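Local atomic coordinates of mitomycin biosynthesis 6-O-methyltransferase (PDB entry 3GWZ), a protein that transfers the S-methyl group of S-adenosyl-L-methionine to the quinone hydroxyl of 6-demethylmitomycins A and B, giving mitomycins A and B. Residues 53-58 with 93-98; 64-69 with 75-80; 102-105 with 110-113; 117-122 with 129-134. One frame throughout, in Å; residues are numbered along the deposited sequence.

All four contacts lie in the N-terminal part of the chain; contact 2 is nested within contact 1, and contacts 3 and 4 follow in series. Contact 1 is buried and wholly apolar, joining helix 32-61 to helix 85-97; contact 2 is also apolar but only partly buried. Contact 3 lies at the surface and relies on backbone hydrogen bonds, a carboxylate, an amide and a water. Contact 4 mixes a buried leucine-alanine touch with an arginine that grips a carbonyl oxygen. Neighbours interlock: Gln-134 of contact 4 bonds to Arg-53 and His-56 of contact 1, and Gln-112 of contact 3 to Pro-64 of contact 2. Contacts 1 and 4 also touch the second subunit.

Contact 1 (53-58 with 93-98); sequences RAIHVA and RLLATV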
# COMPACT_ATOMS: atom_id res chain seq x y z
N ARG A 53 -21.57 9.82 5.76
CA ARG A 53 -21.39 8.79 6.78
C ARG A 53 -21.11 7.44 6.13
O ARG A 53 -20.35 6.64 6.65
CB ARG A 53 -22.61 8.70 7.72
CG ARG A 53 -22.29 8.09 9.09
CD ARG A 53 -21.39 9.05 9.90
NE ARG A 53 -20.92 8.48 11.16
CZ ARG A 53 -19.76 8.80 11.73
NH1 ARG A 53 -18.95 9.67 11.12
NH2 ARG A 53 -19.40 8.25 12.88
N ALA A 54 -21.71 7.20 4.97
CA ALA A 54 -21.44 5.94 4.27
C ALA A 54 -19.96 5.86 3.87
O ALA A 54 -19.34 4.80 3.95
CB ALA A 54 -22.35 5.79 3.05
N ILE A 55 -19.40 6.99 3.46
CA ILE A 55 -17.97 7.04 3.16
C ILE A 55 -17.15 6.79 4.43
O ILE A 55 -16.16 6.06 4.41
CB ILE A 55 -17.57 8.38 2.49
CG1 ILE A 55 -18.07 8.41 1.04
CG2 ILE A 55 -16.05 8.58 2.56
CD1 ILE A 55 -17.63 9.62 0.24
N HIS A 56 -17.58 7.37 5.55
CA HIS A 56 -16.86 7.16 6.80
C HIS A 56 -16.78 5.67 7.13
O HIS A 56 -15.73 5.16 7.51
CB HIS A 56 -17.52 7.93 7.95
CG HIS A 56 -17.52 9.42 7.73
ND1 HIS A 56 -18.47 10.25 8.28
CD2 HIS A 56 -16.71 10.21 6.99
CE1 HIS A 56 -18.24 11.49 7.91
NE2 HIS A 56 -17.18 11.50 7.12
N VAL A 57 -17.91 4.98 6.98
CA VAL A 57 -17.96 3.56 7.30
C VAL A 57 -17.11 2.76 6.32
O VAL A 57 -16.42 1.82 6.73
CB VAL A 57 -19.40 3.02 7.34
CG1 VAL A 57 -19.39 1.51 7.51
CG2 VAL A 57 -20.16 3.68 8.48
N ALA A 58 -17.14 3.13 5.04
CA ALA A 58 -16.29 2.45 4.06
C ALA A 58 -14.79 2.57 4.39
O ALA A 58 -14.03 1.61 4.23
CB ALA A 58 -16.57 2.95 2.64
N ARG A 93 -24.00 -0.76 -2.77
CA ARG A 93 -24.93 -0.38 -3.83
C ARG A 93 -25.20 1.11 -3.78
O ARG A 93 -25.16 1.79 -4.80
CB ARG A 93 -26.26 -1.11 -3.70
CG ARG A 93 -26.25 -2.58 -4.04
CD ARG A 93 -27.67 -3.05 -4.35
NE ARG A 93 -28.67 -2.31 -3.58
CZ ARG A 93 -29.21 -2.75 -2.44
NH1 ARG A 93 -28.84 -3.93 -1.95
NH2 ARG A 93 -30.12 -2.03 -1.81
N LEU A 94 -25.48 1.61 -2.59
CA LEU A 94 -25.77 3.03 -2.41
C LEU A 94 -24.58 3.89 -2.81
O LEU A 94 -24.73 4.86 -3.56
CB LEU A 94 -26.16 3.33 -0.96
CG LEU A 94 -26.28 4.80 -0.59
CD1 LEU A 94 -27.42 5.50 -1.35
CD2 LEU A 94 -26.50 4.90 0.91
N LEU A 95 -23.40 3.55 -2.31
CA LEU A 95 -22.22 4.32 -2.63
C LEU A 95 -21.97 4.35 -4.14
O LEU A 95 -21.70 5.41 -4.71
CB LEU A 95 -21.00 3.76 -1.89
CG LEU A 95 -20.93 4.13 -0.39
CD1 LEU A 95 -19.86 3.30 0.30
CD2 LEU A 95 -20.65 5.63 -0.20
N ALA A 96 -22.07 3.20 -4.79
CA ALA A 96 -21.86 3.13 -6.23
C ALA A 96 -22.85 4.02 -6.98
O ALA A 96 -22.51 4.67 -7.96
CB ALA A 96 -21.96 1.68 -6.72
N THR A 97 -24.09 4.06 -6.48
CA THR A 97 -25.14 4.89 -7.05
C THR A 97 -24.78 6.38 -7.00
O THR A 97 -25.22 7.16 -7.85
CB THR A 97 -26.50 4.64 -6.34
OG1 THR A 97 -26.87 3.26 -6.52
CG2 THR A 97 -27.59 5.49 -6.93
N VAL A 98 -24.00 6.78 -6.01
CA VAL A 98 -23.60 8.18 -5.93
C VAL A 98 -22.16 8.40 -6.37
O VAL A 98 -21.57 9.45 -6.10
CB VAL A 98 -23.86 8.80 -4.53
CG1 VAL A 98 -25.35 8.76 -4.21
CG2 VAL A 98 -23.05 8.08 -3.47
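Leu-95 lays its two methyl groups over the alanine side of helix 32-61, covering Ala-54 and reaching Ile-55 and Ala-58. Its CD2 carries most of the touch, lying 3.7 Å from Ala-54 CB and 4.0 Å from Ile-55 CG1. The other methyl, Leu-95 CD1, goes one helical turn further on and meets Ala-58 CB at 4.1 Å. With CG anti to its own carbonyl carbon (chi1 -77°), Leu-95 turns both methyls onto the facing helix, and one side chain spans Ala-54 and Ala-58, four residues apart. The two helices belong to the dimerisation domain of the COMT-type O-methyltransferases; their short segments cross at -120°, with axes 10.6 Å apart. Leu-91, one turn before Leu-95, extends the same face by touching Ala-54 and Val-57, and Phe-101 packs on Leu-95 itself. Ile-55 also packs on Ile-45 of the second subunit, placing this part of the helix near the dimer interface. Next to Ala-54 in the chain, Arg-53 hydrogen-bonds to Gln-134 O of its own chain and to Trp-143 O and Glu-144 O of the second subunit.

Contact 2 (64-69 with 75-80); sequences PELLQE and TALAEA
Leu-77 pushes one methyl, CD2, into the angle between Leu-66 and Leu-67, 3.7 Å from Leu-66 CB and 4.1 Å from Leu-67 CD2. Leu-66 and Leu-77 lie side by side, pointing opposite ways, while Leu-67 stands roughly perpendicular to Leu-77. Leu-66 CD1 runs on along helix 74-81 to Ala-80 CB, at 3.9 Å, one turn beyond Leu-77. All contacts across the pair are apolar. Leu-66 takes chi1 -66°, which swings CG to the side of its backbone N and carries CD1 on toward Ala-80. The 64-69 loop is held in shape by its own bonds: Leu-67 N to Pro-64 O, and Gln-68 NE2 to Glu-65 O at 2.9 Å. The latter is fairly straight (160°) and reaches a lone pair in the carbonyl plane, with the acceptor also close to the plane of the glutamine amide. Leu-88 and Leu-92 of helix 85-97 also pack on Leu-77, and Phe-101 on Leu-67. The contact joins the loop after helix 32-61 to helix 74-81, which follows strand 72-73 in the chain, within the mainly helical dimerisation domain, whose helices and small antiparallel sheet are consistent with the winged-helix fold of COMT-type O-methyltransferases.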
# COMPACT_ATOMS: atom_id res chain seq x y z
N PRO A 64 -11.80 0.35 0.51
CA PRO A 64 -10.96 0.75 -0.63
C PRO A 64 -9.64 -0.01 -0.73
O PRO A 64 -9.18 -0.32 -1.83
CB PRO A 64 -10.69 2.24 -0.35
CG PRO A 64 -11.84 2.68 0.50
CD PRO A 64 -12.14 1.50 1.37
N GLU A 65 -9.03 -0.31 0.42
CA GLU A 65 -7.77 -1.04 0.44
C GLU A 65 -7.92 -2.46 -0.09
O GLU A 65 -6.96 -3.05 -0.59
CB GLU A 65 -7.19 -1.10 1.86
CG GLU A 65 -6.86 0.24 2.45
CD GLU A 65 -7.98 0.81 3.30
OE1 GLU A 65 -7.86 0.73 4.54
OE2 GLU A 65 -8.97 1.33 2.73
N LEU A 66 -9.12 -3.01 0.04
CA LEU A 66 -9.39 -4.39 -0.37
C LEU A 66 -9.70 -4.50 -1.86
O LEU A 66 -9.86 -5.61 -2.39
CB LEU A 66 -10.55 -4.97 0.45
CG LEU A 66 -10.27 -5.17 1.94
CD1 LEU A 66 -11.55 -5.53 2.68
CD2 LEU A 66 -9.21 -6.25 2.15
N LEU A 67 -9.78 -3.37 -2.55
CA LEU A 67 -10.13 -3.38 -3.96
C LEU A 67 -8.98 -2.99 -4.87
O LEU A 67 -9.19 -2.62 -6.02
CB LEU A 67 -11.33 -2.45 -4.21
CG LEU A 67 -12.67 -2.94 -3.65
CD1 LEU A 67 -13.77 -1.89 -3.84
CD2 LEU A 67 -13.08 -4.25 -4.32
N GLN A 68 -7.75 -3.08 -4.36
CA GLN A 68 -6.58 -2.63 -5.13
C GLN A 68 -6.08 -3.67 -6.12
O GLN A 68 -5.24 -3.38 -6.96
CB GLN A 68 -5.44 -2.20 -4.21
CG GLN A 68 -5.84 -1.23 -3.11
CD GLN A 68 -4.66 -0.84 -2.24
OE1 GLN A 68 -3.85 0.00 -2.62
NE2 GLN A 68 -4.55 -1.46 -1.06
N GLU A 69 -6.59 -4.89 -6.00
CA GLU A 69 -6.16 -5.98 -6.88
C GLU A 69 -7.36 -6.57 -7.62
O GLU A 69 -7.55 -7.79 -7.64
CB GLU A 69 -5.42 -7.06 -6.09
CG GLU A 69 -4.10 -6.58 -5.49
CD GLU A 69 -3.45 -7.60 -4.57
OE1 GLU A 69 -3.92 -8.75 -4.52
OE2 GLU A 69 -2.47 -7.23 -3.88
N THR A 75 -19.84 -10.40 -0.71
CA THR A 75 -19.59 -11.52 0.19
C THR A 75 -18.16 -11.51 0.70
O THR A 75 -17.92 -11.56 1.91
CB THR A 75 -19.85 -12.88 -0.51
OG1 THR A 75 -21.21 -12.94 -0.96
CG2 THR A 75 -19.60 -14.03 0.46
N ALA A 76 -17.21 -11.43 -0.22
CA ALA A 76 -15.79 -11.49 0.13
C ALA A 76 -15.36 -10.26 0.93
O ALA A 76 -14.62 -10.37 1.91
CB ALA A 76 -14.94 -11.63 -1.12
N LEU A 77 -15.83 -9.09 0.50
CA LEU A 77 -15.53 -7.86 1.23
C LEU A 77 -16.10 -7.90 2.65
O LEU A 77 -15.47 -7.43 3.59
CB LEU A 77 -16.06 -6.64 0.46
CG LEU A 77 -15.39 -6.36 -0.88
CD1 LEU A 77 -16.17 -5.29 -1.64
CD2 LEU A 77 -13.93 -5.93 -0.69
N ALA A 78 -17.30 -8.47 2.80
CA ALA A 78 -17.91 -8.60 4.12
C ALA A 78 -17.11 -9.54 5.02
O ALA A 78 -16.88 -9.24 6.19
CB ALA A 78 -19.36 -9.08 4.00
N GLU A 79 -16.70 -10.68 4.48
CA GLU A 79 -15.88 -11.62 5.24
C GLU A 79 -14.57 -10.99 5.70
O GLU A 79 -14.18 -11.14 6.86
CB GLU A 79 -15.60 -12.88 4.42
CG GLU A 79 -14.59 -13.82 5.06
CD GLU A 79 -14.65 -15.22 4.48
OE1 GLU A 79 -15.57 -15.48 3.68
OE2 GLU A 79 -13.79 -16.05 4.85
N ALA A 80 -13.90 -10.27 4.81
CA ALA A 80 -12.62 -9.64 5.14
C ALA A 80 -12.75 -8.48 6.13
O ALA A 80 -11.83 -8.21 6.90
CB ALA A 80 -11.91 -9.18 3.88

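Contact 3 (102-105 with 110-113); sequences DDLG and FAQN
Asp-102 and Ala-111 form an antiparallel hydrogen-bonded pair: Asp-102 N donates to Ala-111 O and Ala-111 N to Asp-102 O, each at 2.9 Å. The first bond is the straighter, at 169°. The Asp-102 carboxylate then reaches two residues just beyond the partner strand. Asn-113 ND2 donates to Asp-102 OD1 at 3.2 Å from above the carboxylate plane, the two flat groups standing nearly perpendicular. A water donates to both Asp-102 OD2 (2.6 Å) and Gln-112 O (2.7 Å), bridging the carboxylate to the backbone after the strand. The asparagine's stronger bond is from ND2 to Gly-99 O; its OD1 accepts from Ser-116 N, as N-cap of helix 114-117, and from Phe-101 N. In the next, non-hydrogen-bonded pair, the Asp-103 carboxylate lies obliquely against the Phe-110 ring, Asp-103 CG 3.7 Å from Phe-110 CE1. Asp-103 OD1 accepts from Gly-105 N, an Asx turn where the chain leaves the strand. Leu-104 CD2 meets Ala-111 CB at 4.0 Å. This hairpin supplies two strands of a three-stranded antiparallel sheet, with 109-111 central between 102-103 and 72-73, while helix 85-97 packs against Asp-103 through Ala-96 and against Phe-110 through Leu-92.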
# COMPACT_ATOMS: atom_id res chain seq x y z
N ASP A 102 -17.45 1.35 -8.21
CA ASP A 102 -18.30 0.94 -9.32
C ASP A 102 -19.02 -0.36 -8.96
O ASP A 102 -18.41 -1.29 -8.43
CB ASP A 102 -17.48 0.71 -10.60
CG ASP A 102 -17.13 2.00 -11.33
OD1 ASP A 102 -17.79 3.04 -11.11
OD2 ASP A 102 -16.19 1.97 -12.16
N ASP A 103 -20.31 -0.42 -9.24
CA ASP A 103 -21.06 -1.67 -9.14
C ASP A 103 -20.98 -2.33 -10.51
O ASP A 103 -21.49 -1.79 -11.48
CB ASP A 103 -22.51 -1.37 -8.76
CG ASP A 103 -23.37 -2.62 -8.66
OD1 ASP A 103 -22.99 -3.67 -9.22
OD2 ASP A 103 -24.44 -2.55 -8.03
N LEU A 104 -20.32 -3.48 -10.62
CA LEU A 104 -20.11 -4.08 -11.95
C LEU A 104 -21.41 -4.63 -12.55
O LEU A 104 -21.48 -4.87 -13.75
CB LEU A 104 -19.01 -5.15 -11.92
CG LEU A 104 -17.60 -4.63 -11.62
CD1 LEU A 104 -16.55 -5.63 -12.07
CD2 LEU A 104 -17.34 -3.27 -12.26
N GLY A 105 -22.43 -4.80 -11.71
CA GLY A 105 -23.73 -5.24 -12.17
C GLY A 105 -23.79 -6.72 -12.54
O GLY A 105 -24.73 -7.15 -13.20
N PHE A 110 -17.90 -5.61 -7.05
CA PHE A 110 -17.68 -4.18 -6.96
C PHE A 110 -16.21 -3.88 -7.23
O PHE A 110 -15.36 -4.73 -7.01
CB PHE A 110 -18.08 -3.68 -5.57
CG PHE A 110 -19.55 -3.76 -5.31
CD1 PHE A 110 -20.37 -2.67 -5.56
CD2 PHE A 110 -20.12 -4.94 -4.85
CE1 PHE A 110 -21.74 -2.75 -5.33
CE2 PHE A 110 -21.47 -5.02 -4.62
CZ PHE A 110 -22.29 -3.92 -4.87
N ALA A 111 -15.93 -2.68 -7.73
CA ALA A 111 -14.57 -2.32 -8.12
C ALA A 111 -14.18 -0.93 -7.65
O ALA A 111 -15.04 -0.08 -7.41
CB ALA A 111 -14.40 -2.41 -9.63
N GLN A 112 -12.88 -0.70 -7.53
CA GLN A 112 -12.35 0.63 -7.29
C GLN A 112 -12.73 1.53 -8.45
O GLN A 112 -12.75 1.07 -9.59
CB GLN A 112 -10.83 0.57 -7.23
CG GLN A 112 -10.19 1.70 -6.43
CD GLN A 112 -10.27 1.43 -4.95
OE1 GLN A 112 -11.30 1.69 -4.32
NE2 GLN A 112 -9.20 0.89 -4.39
N ASN A 113 -13.02 2.79 -8.18
CA ASN A 113 -13.06 3.81 -9.22
C ASN A 113 -12.31 5.07 -8.80
O ASN A 113 -11.67 5.08 -7.75
CB ASN A 113 -14.49 4.14 -9.69
CG ASN A 113 -15.34 4.81 -8.60
OD1 ASN A 113 -14.87 5.11 -7.50
ND2 ASN A 113 -16.60 5.05 -8.93
O HOH W 1 -13.99 0.69 -11.97

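Contact 4 (117-122 with 129-134); sequences AVLLPD and TDARFQ
Arg-132 reaches Leu-119 and Pro-121 by stretching away from its helix: chi1 of -72° sets CG anti to the carbonyl carbon, and the chain then runs extended from CG to NE (chi2 164°, chi3 175°). The guanidinium meets the 117-122 loop end-on. NH1 and NH2 of Arg-132 both donate to Leu-119 O, each at 2.9 Å, and that oxygen lies almost in the guanidinium plane. Against the carbonyl the two approaches differ: NH2 comes nearly along the C=O axis, whereas NH1 is tilted from the carbonyl plane. This fork fixes the rotation of the flat group, and Pro-121 covers one of its faces, with CA over the centre, 3.7 Å above the plane; Pro-121 CD lies 3.2 Å from Arg-132 NH2. NH1 of Arg-132 also bonds to Ala-128 O, one turn back in its own helix, and Glu-65 makes a long, weak ion pair with NH2. Leu-119 CD2 also meets Ala-131 CB at 4.0 Å, and Leu-119 is further packed by Ile-55 and Val-59 of helix 32-61 and by Val-42 of the second subunit. At the other end of the contact, Thr-129 CG2 touches Asp-122 O at 3.6 Å, while Thr-129 OG1 bonds to Ser-125 O and Ser-185 OG. A type I turn over residues 117-120 presents the gripped carbonyl. An arginine forked onto a loop carbonyl here joins helix 126-135 to the loop that follows helix 114-117; the Thr-129 side chain lies about 10 Å from that of Ser-187, the S-adenosyl-L-methionine-binding residue on helix 173-197 of this COMT-type methyltransferase.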
# COMPACT_ATOMS: atom_id res chain seq x y z
N ALA A 117 -10.83 5.60 -5.12
CA ALA A 117 -9.37 5.55 -5.07
C ALA A 117 -8.75 6.65 -4.20
O ALA A 117 -7.70 6.45 -3.58
CB ALA A 117 -8.78 5.57 -6.48
N VAL A 118 -9.38 7.82 -4.13
CA VAL A 118 -8.82 8.91 -3.33
C VAL A 118 -9.00 8.64 -1.83
O VAL A 118 -8.49 9.38 -1.00
CB VAL A 118 -9.41 10.29 -3.71
CG1 VAL A 118 -9.25 10.55 -5.20
CG2 VAL A 118 -10.86 10.37 -3.32
N LEU A 119 -9.72 7.57 -1.50
CA LEU A 119 -9.94 7.20 -0.11
C LEU A 119 -8.91 6.21 0.41
O LEU A 119 -8.93 5.83 1.57
CB LEU A 119 -11.35 6.64 0.08
CG LEU A 119 -12.47 7.65 -0.11
CD1 LEU A 119 -13.85 6.96 0.01
CD2 LEU A 119 -12.35 8.77 0.89
N LEU A 120 -8.00 5.77 -0.46
CA LEU A 120 -6.94 4.88 -0.01
C LEU A 120 -6.12 5.59 1.07
O LEU A 120 -5.81 6.78 0.94
CB LEU A 120 -6.06 4.44 -1.19
CG LEU A 120 -6.72 3.44 -2.15
CD1 LEU A 120 -5.98 3.37 -3.48
CD2 LEU A 120 -6.82 2.05 -1.51
N PRO A 121 -5.78 4.87 2.14
CA PRO A 121 -5.02 5.45 3.26
C PRO A 121 -3.67 5.93 2.78
O PRO A 121 -2.95 5.19 2.11
CB PRO A 121 -4.85 4.27 4.22
CG PRO A 121 -5.11 3.04 3.41
CD PRO A 121 -6.05 3.43 2.31
N ASP A 122 -3.33 7.17 3.12
CA ASP A 122 -2.12 7.80 2.64
C ASP A 122 -1.89 9.08 3.43
O ASP A 122 -2.68 10.02 3.35
CB ASP A 122 -2.25 8.12 1.15
CG ASP A 122 -1.04 8.82 0.59
OD1 ASP A 122 -0.10 9.12 1.36
OD2 ASP A 122 -1.02 9.09 -0.64
N THR A 129 -7.10 11.21 4.81
CA THR A 129 -6.89 11.32 6.25
C THR A 129 -8.09 11.99 6.90
O THR A 129 -8.49 11.61 8.01
CB THR A 129 -5.61 12.10 6.61
OG1 THR A 129 -5.57 13.34 5.88
CG2 THR A 129 -4.38 11.26 6.28
N ASP A 130 -8.68 12.96 6.21
CA ASP A 130 -9.83 13.66 6.77
C ASP A 130 -11.03 12.71 6.88
O ASP A 130 -11.78 12.74 7.86
CB ASP A 130 -10.18 14.91 5.96
CG ASP A 130 -10.72 16.04 6.83
OD1 ASP A 130 -10.77 15.88 8.07
OD2 ASP A 130 -11.09 17.09 6.27
N ALA A 131 -11.22 11.87 5.87
CA ALA A 131 -12.34 10.93 5.91
C ALA A 131 -12.24 10.05 7.15
O ALA A 131 -13.24 9.80 7.82
CB ALA A 131 -12.39 10.08 4.65
N ARG A 132 -11.04 9.59 7.47
CA ARG A 132 -10.84 8.72 8.63
C ARG A 132 -10.96 9.46 9.96
O ARG A 132 -11.42 8.90 10.95
CB ARG A 132 -9.49 7.99 8.54
CG ARG A 132 -9.50 6.91 7.46
CD ARG A 132 -8.12 6.42 7.05
NE ARG A 132 -8.25 5.32 6.11
CZ ARG A 132 -8.51 5.46 4.81
NH1 ARG A 132 -8.64 6.68 4.29
NH2 ARG A 132 -8.62 4.39 4.03
N PHE A 133 -10.53 10.72 9.97
CA PHE A 133 -10.68 11.63 11.12
C PHE A 133 -12.17 11.84 11.42
O PHE A 133 -12.62 11.69 12.55
CB PHE A 133 -9.98 12.95 10.77
CG PHE A 133 -10.07 14.04 11.83
CD1 PHE A 133 -9.84 13.77 13.17
CD2 PHE A 133 -10.30 15.36 11.45
CE1 PHE A 133 -9.91 14.80 14.13
CE2 PHE A 133 -10.36 16.40 12.40
CZ PHE A 133 -10.16 16.10 13.74
N GLN A 134 -12.93 12.15 10.37
CA GLN A 134 -14.37 12.40 10.49
C GLN A 134 -15.16 11.14 10.86
O GLN A 134 -16.28 11.23 11.37
CB GLN A 134 -14.91 12.95 9.18
CG GLN A 134 -14.38 14.33 8.82
CD GLN A 134 -14.72 14.71 7.40
OE1 GLN A 134 -15.44 13.99 6.70
NE2 GLN A 134 -14.18 15.84 6.95